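Local coordinates for LRR receptor-like serine/threonine-protein kinase RGI3 (Arabidopsis thaliana, PDB 5HZ0) that perceives RGF peptide hormones, which maintain the root stem cell niche, through this extracellular leucine-rich repeat domain, at residues G316-P319 against S320-N324; G364-K368 against E369-L373; G388-P391 against P392-N396. The protein carries 5 engineered substitutions. One frame throughout, in Å; residues are numbered along the deposited sequence.

Contact 1 of 3, residues G316-P319 against S320-N324; sequences GEIP and SLMSN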
loop_
_atom_site.group_PDB
_atom_site.type_symbol
_atom_site.label_atom_id
_atom_site.label_comp_id
_atom_site.label_asym_id
_atom_site.label_seq_id
_atom_site.Cartn_x
_atom_site.Cartn_y
_atom_site.Cartn_z
ATOM N N GLY A 316 -11.586 -24.313 2.788
ATOM C CA GLY A 316 -10.814 -25.427 3.282
ATOM C C GLY A 316 -9.926 -25.026 4.431
ATOM O O GLY A 316 -10.050 -23.921 4.973
ATOM N N GLU A 317 -9.021 -25.935 4.793
ATOM C CA GLU A 317 -8.071 -25.715 5.871
ATOM C C GLU A 317 -6.689 -25.340 5.349
ATOM O O GLU A 317 -6.285 -25.774 4.273
ATOM C CB GLU A 317 -7.939 -26.964 6.736
ATOM C CG GLU A 317 -9.197 -27.366 7.471
ATOM C CD GLU A 317 -8.885 -28.282 8.640
ATOM O OE1 GLU A 317 -9.753 -29.087 9.030
ATOM O OE2 GLU A 317 -7.760 -28.186 9.173
ATOM N N ILE A 318 -5.969 -24.526 6.114
ATOM C CA ILE A 318 -4.572 -24.250 5.826
ATOM C C ILE A 318 -3.790 -25.530 6.038
ATOM O O ILE A 318 -3.844 -26.122 7.115
ATOM C CB ILE A 318 -4.027 -23.170 6.757
ATOM C CG1 ILE A 318 -4.887 -21.904 6.641
ATOM C CG2 ILE A 318 -2.550 -22.886 6.439
ATOM C CD1 ILE A 318 -4.749 -20.969 7.818
ATOM N N PRO A 319 -3.077 -25.985 5.004
ATOM C CA PRO A 319 -2.385 -27.278 5.110
ATOM C C PRO A 319 -1.221 -27.262 6.117
ATOM O O PRO A 319 -0.466 -26.296 6.169
ATOM C CB PRO A 319 -1.870 -27.523 3.684
ATOM C CG PRO A 319 -1.845 -26.165 3.032
ATOM C CD PRO A 319 -2.964 -25.385 3.663
ATOM N N SER A 320 -1.076 -28.330 6.896
ATOM C CA SER A 320 0.021 -28.422 7.866
ATOM C C SER A 320 1.384 -28.557 7.188
ATOM O O SER A 320 2.390 -28.064 7.710
ATOM C CB SER A 320 -0.220 -29.582 8.806
ATOM O OG SER A 320 -0.539 -30.727 8.045
ATOM N N LEU A 321 1.411 -29.152 5.992
ATOM C CA LEU A 321 2.664 -29.323 5.237
ATOM C C LEU A 321 3.312 -27.992 4.873
ATOM O O LEU A 321 4.370 -27.939 4.256
ATOM C CB LEU A 321 2.493 -30.211 4.003
ATOM C CG LEU A 321 2.417 -31.699 4.347
ATOM C CD1 LEU A 321 2.262 -32.568 3.100
ATOM C CD2 LEU A 321 3.624 -32.110 5.157
ATOM N N MET A 322 2.635 -26.919 5.237
ATOM C CA MET A 322 3.187 -25.581 5.165
ATOM C C MET A 322 4.536 -25.490 5.882
ATOM O O MET A 322 5.353 -24.614 5.576
ATOM C CB MET A 322 2.204 -24.610 5.807
ATOM C CG MET A 322 2.225 -23.255 5.193
ATOM S SD MET A 322 0.794 -22.854 4.169
ATOM C CE MET A 322 1.318 -21.195 3.784
ATOM N N SER A 323 4.772 -26.387 6.840
ATOM C CA SER A 323 6.083 -26.445 7.503
ATOM C C SER A 323 7.235 -26.664 6.509
ATOM O O SER A 323 8.368 -26.257 6.757
ATOM C CB SER A 323 6.095 -27.532 8.572
ATOM O OG SER A 323 5.268 -28.619 8.187
ATOM N N ASN A 324 6.938 -27.274 5.368
ATOM C CA ASN A 324 7.955 -27.477 4.347
ATOM C C ASN A 324 8.473 -26.213 3.681
ATOM O O ASN A 324 9.574 -26.221 3.127
ATOM C CB ASN A 324 7.492 -28.470 3.287
ATOM C CG ASN A 324 7.779 -29.891 3.679
ATOM O OD1 ASN A 324 8.938 -30.296 3.766
ATOM N ND2 ASN A 324 6.731 -30.659 3.934
#
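At P319 the extended backbone of G316-P319 winds into the 3-10 segment S320-N324, and P319 O takes a modelled hydrogen bond of 3.3 Å from M322 N, a nitrogen whose place is less sure. The side chain that closes over this turn is M322. Its CB points back toward P319 O, and a bend at chi2 (107°) swings the thioether back along the chain toward I318. SD comes to 4.0 Å from CG2 of I318, the two side chains passing at a slant, and lies 4.4 Å from CG of P319. The I318 methyl is available because the longer branch stands beside the backbone N (chi1 -56°), which sets CG2 anti to that N. CG1 and CD1 then lead off from the turn. A second grip tightens the 3-10 turn: S320 O accepts both S323 N and S323 OG, each at 3.0 Å and from opposite faces of the carbonyl, while S345 OG is a further donor from the next repeat. The sequence GEIP followed by a short 3-10 turn is the GxIP element of plant-specific leucine-rich repeats, here in LRR 14. G316, with phi 99°, holds a conformation in which a CB would press on the preceding carbonyl O. The whole turn links strand 315-316 to strand 330-332. G316 pairs by backbone with T339 of strand 337-340, I318 rests on P343 and M322 on L346 in the following repeat, and L321 reaches back to T299.

Contact 2 of 3, residues G364-K368 against E369-L373; sequences GSIPK and EIFGL. With NAG (2-acetamido-2-deoxy-beta-D-glucopyranose), chain C.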
loop_
_atom_site.group_PDB
_atom_site.type_symbol
_atom_site.label_atom_id
_atom_site.label_comp_id
_atom_site.label_asym_id
_atom_site.label_seq_id
_atom_site.Cartn_x
_atom_site.Cartn_y
_atom_site.Cartn_z
ATOM N N GLY A 364 -10.726 -22.578 16.730
ATOM C CA GLY A 364 -9.736 -23.155 17.615
ATOM C C GLY A 364 -8.932 -22.091 18.326
ATOM O O GLY A 364 -9.210 -20.892 18.196
ATOM N N SER A 365 -7.945 -22.532 19.099
ATOM C CA SER A 365 -7.026 -21.630 19.772
ATOM C C SER A 365 -5.965 -21.123 18.827
ATOM O O SER A 365 -5.718 -21.726 17.792
ATOM C CB SER A 365 -6.370 -22.339 20.940
ATOM O OG SER A 365 -7.309 -22.478 21.988
ATOM N N ILE A 366 -5.357 -19.993 19.159
ATOM C CA ILE A 366 -4.172 -19.576 18.438
ATOM C C ILE A 366 -3.017 -20.441 18.954
ATOM O O ILE A 366 -2.727 -20.451 20.165
ATOM C CB ILE A 366 -3.840 -18.106 18.686
ATOM C CG1 ILE A 366 -5.080 -17.240 18.490
ATOM C CG2 ILE A 366 -2.674 -17.667 17.787
ATOM C CD1 ILE A 366 -4.878 -15.779 18.822
ATOM N N PRO A 367 -2.365 -21.182 18.046
ATOM C CA PRO A 367 -1.293 -22.105 18.431
ATOM C C PRO A 367 -0.166 -21.331 19.089
ATOM O O PRO A 367 0.248 -20.285 18.579
ATOM C CB PRO A 367 -0.845 -22.714 17.091
ATOM C CG PRO A 367 -1.262 -21.728 16.063
ATOM C CD PRO A 367 -2.552 -21.135 16.587
ATOM N N LYS A 368 0.297 -21.834 20.230
ATOM C CA LYS A 368 1.349 -21.188 21.003
ATOM C C LYS A 368 2.601 -21.005 20.157
ATOM O O LYS A 368 3.290 -19.984 20.248
ATOM C CB LYS A 368 1.645 -22.030 22.253
ATOM C CG LYS A 368 0.376 -22.244 23.121
ATOM C CD LYS A 368 0.708 -22.620 24.587
ATOM C CE LYS A 368 -0.382 -22.128 25.562
ATOM N NZ LYS A 368 -0.005 -22.358 26.996
ATOM N N GLU A 369 2.856 -21.980 19.295
ATOM C CA GLU A 369 4.118 -22.050 18.578
ATOM C C GLU A 369 4.319 -20.867 17.643
ATOM O O GLU A 369 5.437 -20.461 17.384
ATOM C CB GLU A 369 4.257 -23.392 17.832
ATOM C CG GLU A 369 4.236 -24.623 18.742
ATOM C CD GLU A 369 2.828 -25.170 18.991
ATOM O OE1 GLU A 369 1.837 -24.402 18.890
ATOM O OE2 GLU A 369 2.706 -26.383 19.280
ATOM N N ILE A 370 3.236 -20.294 17.153
ATOM C CA ILE A 370 3.357 -19.168 16.240
ATOM C C ILE A 370 4.036 -17.977 16.919
ATOM O O ILE A 370 4.692 -17.169 16.267
ATOM C CB ILE A 370 1.989 -18.791 15.632
ATOM C CG1 ILE A 370 2.051 -18.896 14.109
ATOM C CG2 ILE A 370 1.556 -17.400 16.047
ATOM C CD1 ILE A 370 2.181 -20.314 13.594
ATOM N N PHE A 371 3.912 -17.900 18.240
ATOM C CA PHE A 371 4.516 -16.807 18.998
ATOM C C PHE A 371 6.011 -17.068 19.260
ATOM O O PHE A 371 6.728 -16.216 19.792
ATOM C CB PHE A 371 3.753 -16.577 20.311
ATOM C CG PHE A 371 2.388 -15.944 20.127
ATOM C CD1 PHE A 371 2.266 -14.597 19.794
ATOM C CD2 PHE A 371 1.231 -16.684 20.310
ATOM C CE1 PHE A 371 1.023 -14.007 19.640
ATOM C CE2 PHE A 371 -0.022 -16.092 20.157
ATOM C CZ PHE A 371 -0.122 -14.755 19.820
ATOM N N GLY A 372 6.477 -18.252 18.876
ATOM C CA GLY A 372 7.888 -18.579 18.973
ATOM C C GLY A 372 8.706 -17.988 17.833
ATOM O O GLY A 372 9.936 -18.054 17.845
ATOM N N LEU A 373 8.034 -17.408 16.838
ATOM C CA LEU A 373 8.760 -16.815 15.724
ATOM C C LEU A 373 9.489 -15.548 16.192
ATOM O O LEU A 373 8.876 -14.628 16.746
ATOM C CB LEU A 373 7.829 -16.556 14.536
ATOM C CG LEU A 373 7.128 -17.822 14.011
ATOM C CD1 LEU A 373 5.964 -17.501 13.087
ATOM C CD2 LEU A 373 8.108 -18.729 13.304
HETATM C C1 NAG C . 8.464 -19.489 25.112
HETATM C C2 NAG C . 8.304 -20.897 24.541
HETATM C C3 NAG C . 8.236 -21.962 25.630
HETATM C C4 NAG C . 9.420 -21.785 26.576
HETATM C C5 NAG C . 9.382 -20.359 27.118
HETATM C C6 NAG C . 10.447 -20.124 28.187
HETATM C C7 NAG C . 7.208 -21.118 22.395
HETATM C C8 NAG C . 5.924 -21.319 21.642
HETATM N N2 NAG C . 7.119 -20.983 23.713
HETATM O O3 NAG C . 8.198 -23.255 25.048
HETATM O O4 NAG C . 9.376 -22.701 27.648
HETATM O O5 NAG C . 9.513 -19.430 26.060
HETATM O O6 NAG C . 11.617 -20.855 27.881
HETATM O O7 NAG C . 8.276 -21.072 21.794
#
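I366, P367 and F371 form the tight half of this turn, whereas K368 makes its looser, solvent-facing side. On the tight side CG2 of I366 approaches CE2 of F371 obliquely at 3.9 Å. The ring is brought there by a chi1 of -72°, which sets CG beside the backbone N of F371. K368 O lies near the plane of the same ring, at its edge, and also receives F371 N at 3.0 Å; this donor stands above the carbonyl plane, away from the lone-pair directions. P367 O takes only a weak bond from I370 N, and CG of P367 packs on CB of I370 at 4.4 Å.

The E369 chain folds at chi2 (89°) so that OE1 turns back to CB of P367 at 3.6 Å; K368 N is near this oxygen, but the angle is too poor for a bond. E369 also rests on Q344 and S347 of the preceding repeat. On the solvent side K368 runs out extended, its NZ forming merely a long, weak ion pair with D393. The acetyl methyl C8 of the N-linked sugar lies 3.6 Å from CA of E369, and G372 suits this neighbour, since a CB there would run into the sugar's O7. This is the GxIP turn of LRR 16, between strands 361-362 and 378-380. I370 and F371 both pack on L379 of strand 378-380, I370 also on L346 of the repeat before, and F371 on I394 of the repeat after.

Contact 3 of 3, residues G388-P391 against P392-N396; sequences GFIP and PDIGN. With NAG (2-acetamido-2-deoxy-beta-D-glucopyranose), chain C.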
loop_
_atom_site.group_PDB
_atom_site.type_symbol
_atom_site.label_atom_id
_atom_site.label_comp_id
_atom_site.label_asym_id
_atom_site.label_seq_id
_atom_site.Cartn_x
_atom_site.Cartn_y
_atom_site.Cartn_z
ATOM N N GLY A 388 -10.389 -19.439 22.955
ATOM C CA GLY A 388 -9.327 -19.876 23.841
ATOM C C GLY A 388 -8.540 -18.710 24.405
ATOM O O GLY A 388 -8.886 -17.555 24.154
ATOM N N PHE A 389 -7.495 -19.011 25.170
ATOM C CA PHE A 389 -6.662 -17.997 25.809
ATOM C C PHE A 389 -5.664 -17.442 24.828
ATOM O O PHE A 389 -5.309 -18.103 23.854
ATOM C CB PHE A 389 -5.866 -18.593 26.975
ATOM C CG PHE A 389 -6.713 -19.094 28.107
ATOM C CD1 PHE A 389 -7.858 -18.398 28.501
ATOM C CD2 PHE A 389 -6.374 -20.269 28.773
ATOM C CE1 PHE A 389 -8.650 -18.862 29.558
ATOM C CE2 PHE A 389 -7.150 -20.746 29.824
ATOM C CZ PHE A 389 -8.291 -20.038 30.224
ATOM N N ILE A 390 -5.221 -16.218 25.078
ATOM C CA ILE A 390 -3.998 -15.732 24.467
ATOM C C ILE A 390 -2.879 -16.384 25.251
ATOM O O ILE A 390 -2.741 -16.145 26.448
ATOM C CB ILE A 390 -3.846 -14.222 24.605
ATOM C CG1 ILE A 390 -4.981 -13.499 23.865
ATOM C CG2 ILE A 390 -2.486 -13.784 24.084
ATOM C CD1 ILE A 390 -5.064 -11.997 24.151
ATOM N N PRO A 391 -2.076 -17.216 24.574
ATOM C CA PRO A 391 -1.010 -18.016 25.204
ATOM C C PRO A 391 -0.027 -17.133 25.958
ATOM O O PRO A 391 0.255 -16.019 25.517
ATOM C CB PRO A 391 -0.320 -18.672 24.010
ATOM C CG PRO A 391 -1.359 -18.608 22.860
ATOM C CD PRO A 391 -2.098 -17.345 23.101
ATOM N N PRO A 392 0.470 -17.600 27.113
ATOM C CA PRO A 392 1.548 -16.840 27.771
ATOM C C PRO A 392 2.786 -16.763 26.872
ATOM O O PRO A 392 3.513 -15.765 26.885
ATOM C CB PRO A 392 1.827 -17.634 29.057
ATOM C CG PRO A 392 1.153 -18.956 28.870
ATOM C CD PRO A 392 0.025 -18.758 27.901
ATOM N N ASP A 393 2.970 -17.758 26.011
ATOM C CA ASP A 393 4.129 -17.758 25.113
ATOM C C ASP A 393 4.197 -16.526 24.232
ATOM O O ASP A 393 5.193 -16.350 23.533
ATOM C CB ASP A 393 4.151 -18.988 24.223
ATOM C CG ASP A 393 3.914 -20.252 24.996
ATOM O OD1 ASP A 393 2.782 -20.389 25.526
ATOM O OD2 ASP A 393 4.846 -21.095 25.065
ATOM N N ILE A 394 3.134 -15.707 24.237
ATOM C CA ILE A 394 3.118 -14.445 23.496
ATOM C C ILE A 394 4.336 -13.591 23.858
ATOM O O ILE A 394 4.823 -12.821 23.034
ATOM C CB ILE A 394 1.789 -13.639 23.709
ATOM C CG1 ILE A 394 1.678 -12.480 22.715
ATOM C CG2 ILE A 394 1.678 -13.091 25.124
ATOM C CD1 ILE A 394 0.599 -11.493 23.070
ATOM N N GLY A 395 4.846 -13.750 25.080
ATOM C CA GLY A 395 6.051 -13.034 25.479
ATOM C C GLY A 395 7.319 -13.369 24.680
ATOM O O GLY A 395 8.260 -12.578 24.637
ATOM N N ASN A 396 7.334 -14.543 24.053
ATOM C CA ASN A 396 8.441 -15.005 23.222
ATOM C C ASN A 396 8.610 -14.267 21.887
ATOM O O ASN A 396 9.689 -14.303 21.306
ATOM C CB ASN A 396 8.286 -16.504 22.906
ATOM C CG ASN A 396 8.345 -17.397 24.155
ATOM O OD1 ASN A 396 8.043 -16.957 25.267
ATOM N ND2 ASN A 396 8.723 -18.665 23.957
HETATM C C1 NAG C . 8.464 -19.489 25.112
HETATM C C2 NAG C . 8.304 -20.897 24.541
HETATM C C3 NAG C . 8.236 -21.962 25.630
HETATM C C4 NAG C . 9.420 -21.785 26.576
HETATM C C5 NAG C . 9.382 -20.359 27.118
HETATM C C6 NAG C . 10.447 -20.124 28.187
HETATM C C7 NAG C . 7.208 -21.118 22.395
HETATM C C8 NAG C . 5.924 -21.319 21.642
HETATM N N2 NAG C . 7.119 -20.983 23.713
HETATM O O3 NAG C . 8.198 -23.255 25.048
HETATM O O4 NAG C . 9.376 -22.701 27.648
HETATM O O5 NAG C . 9.513 -19.430 26.060
HETATM O O6 NAG C . 11.617 -20.855 27.881
HETATM O O7 NAG C . 8.276 -21.072 21.794
#
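I390 and P391 carry the side of G388-P391 that meets the 3-10 segment P392-N396. The chain enters through G388, whose phi of 89° would jam a CB against the preceding carbonyl O and whose backbone pairs with A411 of strand 411-412. At I390 the methyl CG2 meets CD1 of I394 at 4.0 Å, while I390 also rests on P415 of the next repeat. I394 gets there by holding CG1 anti to its own backbone N (chi1 -168°) with the chain running on straight to CD1; its CG2 falls between N and the carbonyl carbon, against P391 O. P391 O takes a modelled hydrogen bond from I394 N at 3.2 Å, although that nitrogen is less surely placed, and CB of P391 lies 3.9 Å from OD1 of D393.

This is the GxIP turn of a plant-specific leucine-rich repeat, LRR 17, and here the 3-10 turn also bears a glycan. N396, with T398 as the third residue of an N-X-T sequon, is joined from ND2 to C1 of the sugar. Two backbone bonds wind the turn toward it: G395 N to P392 O, and N396 N to D393 O at 2.8 Å. One turn back from the asparagine, D393 steadies the sugar by accepting its acetamido N2 on OD2 at 2.6 Å, in a nearly straight bond of 168°. An alanine at D393 would remove this acceptor and is likely to leave the acetamido N-H without its mate and the sugar freer to turn about its link to N396. On the side of the preceding repeat, P391 packs against the side chain of K368.

Contacts 1, 2 and 3 are the same turn in LRR 14, 16 and 17. Contact 1 stands apart, its centre 14 Å from that of contact 2 and 22 Å from that of contact 3, with LRR 15 between. Contacts 2 and 3 stack directly, centres 7 Å apart: CE1 of F371 meets CG1 of I394 at 3.5 Å, and CB of F371 lies 3.5 Å from D393 O. The sugar bridges them, attached within 392-396 and leaning its acetyl group over 369-373. Strand 378-380, whose L379 touches I370 and F371, belongs to the peptide-recognition motif K378-L382, so contact 2 probably lies behind part of the peptide-recognition surface.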